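Local coordinates for protein monomethylamine methyltransferase mtmB1 (Methanosarcina barkeri, PDB 1NTH) that transfers the methyl group of monomethylamine to the corrinoid cofactor of its partner protein MtmC, a step in methanogenesis from methylamine, at residues Asp254-Glu259 and Ser289-His294. Numbering follows the deposited sequence. Where two conformers were deposited one is given.
Sequences DIIMDE and SSASWH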
loop_
_atom_site.group_PDB
_atom_site.type_symbol
_atom_site.label_atom_id
_atom_site.label_comp_id
_atom_site.label_asym_id
_atom_site.label_seq_id
_atom_site.Cartn_x
_atom_site.Cartn_y
_atom_site.Cartn_z
ATOM N N ASP A 254 -5.962 -14.834 6.364
ATOM C CA ASP A 254 -5.780 -15.620 5.143
ATOM C C ASP A 254 -6.974 -16.517 4.832
ATOM O O ASP A 254 -7.632 -17.033 5.740
ATOM C CB ASP A 254 -4.561 -16.553 5.259
ATOM C CG ASP A 254 -3.237 -15.825 5.241
ATOM O OD1 ASP A 254 -3.122 -14.787 4.556
ATOM O OD2 ASP A 254 -2.291 -16.316 5.894
ATOM N N ILE A 255 -7.254 -16.711 3.545
ATOM C CA ILE A 255 -8.316 -17.627 3.145
ATOM C C ILE A 255 -7.732 -18.995 3.485
ATOM O O ILE A 255 -6.618 -19.320 3.062
ATOM C CB ILE A 255 -8.590 -17.546 1.625
ATOM C CG1 ILE A 255 -9.277 -16.220 1.286
ATOM C CG2 ILE A 255 -9.446 -18.733 1.186
ATOM C CD1 ILE A 255 -10.615 -16.026 1.960
ATOM N N ILE A 256 -8.473 -19.788 4.251
ATOM C CA ILE A 256 -7.992 -21.100 4.674
ATOM C C ILE A 256 -8.640 -22.272 3.953
ATOM O O ILE A 256 -9.867 -22.373 3.884
ATOM C CB ILE A 256 -8.209 -21.293 6.196
ATOM C CG1 ILE A 256 -7.374 -20.271 6.973
ATOM C CG2 ILE A 256 -7.836 -22.716 6.608
ATOM C CD1 ILE A 256 -7.614 -20.294 8.472
ATOM N N MET A 257 -7.803 -23.151 3.410
ATOM C CA MET A 257 -8.286 -24.352 2.742
ATOM C C MET A 257 -7.854 -25.552 3.573
ATOM O O MET A 257 -6.668 -25.874 3.644
ATOM C CB MET A 257 -7.709 -24.492 1.330
ATOM C CG MET A 257 -8.221 -25.750 0.617
ATOM S SD MET A 257 -7.134 -26.358 -0.688
ATOM C CE MET A 257 -5.906 -27.227 0.305
ATOM N N ASP A 258 -8.819 -26.189 4.225
ATOM C CA ASP A 258 -8.546 -27.380 5.018
ATOM C C ASP A 258 -8.722 -28.546 4.054
ATOM O O ASP A 258 -9.637 -28.537 3.233
ATOM C CB ASP A 258 -9.556 -27.480 6.163
ATOM C CG ASP A 258 -9.564 -28.845 6.826
ATOM O OD1 ASP A 258 -8.983 -28.985 7.924
ATOM O OD2 ASP A 258 -10.152 -29.777 6.240
ATOM N N GLU A 259 -7.844 -29.539 4.124
ATOM C CA GLU A 259 -7.972 -30.684 3.235
ATOM C C GLU A 259 -7.913 -32.002 3.993
ATOM O O GLU A 259 -7.299 -32.092 5.053
ATOM C CB GLU A 259 -6.867 -30.674 2.176
ATOM C CG GLU A 259 -5.473 -30.907 2.719
ATOM C CD GLU A 259 -4.436 -31.011 1.620
ATOM O OE1 GLU A 259 -3.266 -31.318 1.930
ATOM O OE2 GLU A 259 -4.792 -30.784 0.444
ATOM N N SER A 289 -10.364 -26.242 11.902
ATOM C CA SER A 289 -9.483 -25.416 11.081
ATOM C C SER A 289 -9.983 -24.036 10.682
ATOM O O SER A 289 -9.262 -23.308 10.003
ATOM C CB SER A 289 -9.114 -26.172 9.803
ATOM O OG SER A 289 -8.557 -27.438 10.104
ATOM N N SER A 290 -11.195 -23.673 11.097
ATOM C CA SER A 290 -11.768 -22.373 10.737
ATOM C C SER A 290 -11.654 -22.186 9.225
ATOM O O SER A 290 -11.451 -21.075 8.734
ATOM C CB SER A 290 -11.024 -21.238 11.450
ATOM O OG SER A 290 -11.181 -21.320 12.859
ATOM N N ALA A 291 -11.800 -23.281 8.491
ATOM C CA ALA A 291 -11.671 -23.252 7.037
ATOM C C ALA A 291 -12.651 -22.357 6.288
ATOM O O ALA A 291 -13.811 -22.208 6.682
ATOM C CB ALA A 291 -11.772 -24.672 6.483
ATOM N N SER A 292 -12.157 -21.765 5.201
ATOM C CA SER A 292 -12.974 -20.941 4.320
ATOM C C SER A 292 -13.611 -21.948 3.368
ATOM O O SER A 292 -14.751 -21.790 2.944
ATOM C CB SER A 292 -12.106 -19.960 3.530
ATOM O OG SER A 292 -11.502 -19.010 4.388
ATOM N N TRP A 293 -12.842 -22.977 3.013
ATOM C CA TRP A 293 -13.343 -24.049 2.165
ATOM C C TRP A 293 -12.576 -25.332 2.459
ATOM O O TRP A 293 -11.488 -25.297 3.038
ATOM C CB TRP A 293 -13.279 -23.686 0.666
ATOM C CG TRP A 293 -11.922 -23.486 0.036
ATOM C CD1 TRP A 293 -11.122 -22.382 0.133
ATOM C CD2 TRP A 293 -11.286 -24.358 -0.911
ATOM N NE1 TRP A 293 -10.037 -22.502 -0.708
ATOM C CE2 TRP A 293 -10.114 -23.708 -1.359
ATOM C CE3 TRP A 293 -11.599 -25.623 -1.428
ATOM C CZ2 TRP A 293 -9.251 -24.281 -2.303
ATOM C CZ3 TRP A 293 -10.741 -26.194 -2.367
ATOM C CH2 TRP A 293 -9.581 -25.521 -2.795
ATOM N N HIS A 294 -13.163 -26.462 2.085
ATOM C CA HIS A 294 -12.548 -27.758 2.339
ATOM C C HIS A 294 -12.263 -28.520 1.057
ATOM O O HIS A 294 -13.123 -28.628 0.182
ATOM C CB HIS A 294 -13.467 -28.603 3.224
ATOM C CG HIS A 294 -12.977 -30.002 3.437
ATOM N ND1 HIS A 294 -11.920 -30.303 4.268
ATOM C CD2 HIS A 294 -13.384 -31.178 2.904
ATOM C CE1 HIS A 294 -11.697 -31.606 4.239
ATOM N NE2 HIS A 294 -12.571 -32.160 3.418
#
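In the conformer given (Met-257 was deposited in two), the Met-257 side chain lies over the indole of Trp-293. Met-257 CB stands above the NE1-CE2 edge of the indole, 3.7 Å from Trp-293 NE1. CG, anti to the backbone N (chi1 -180°), sits over the face of the six-membered ring of Trp-293, 3.4 Å from its centroid, a CH-pi contact. Met-257 SD overhangs the CZ2-CH2 edge, 3.3 Å from Trp-293 CH2, an oblique Met-aromatic contact. An alanine in place of Trp-293 would probably leave the Met-257 thioether without its aromatic floor and Ser-227 without its NE1 partner. Two parallel bridges, Met-257 with Trp-293 and Asp-258 with His-294, pair strand 255-259 with the start of strand 293-300, neighbours in the TIM barrel, joined by a right-handed beta-alpha-beta crossover through helix 271-288. Before the bridges, Ile-256 O accepts two N-H groups, from Ser-292 N (2.7 Å) and Trp-293 N, while Ile-256 N donates to Ser-292 OG, also hydrogen-bonded to Gln-99 OE1. On the sheet face opposite Met-257, the two oxygens of the Asp-258 carboxylate take different partners. Asp-258 OD1 receives Ser-289 OG at 2.7 Å. Asp-258 OD2 offers its anti lone pair to His-294 ND1, also at 2.7 Å, though the bond is bent, 134° at the hydrogen; carboxylate and imidazole are nearly coplanar, 29° apart. Gln-232 NE2 is a second donor to OD2, and Asp-258 CB packs 3.6 Å from Ala-291 CB.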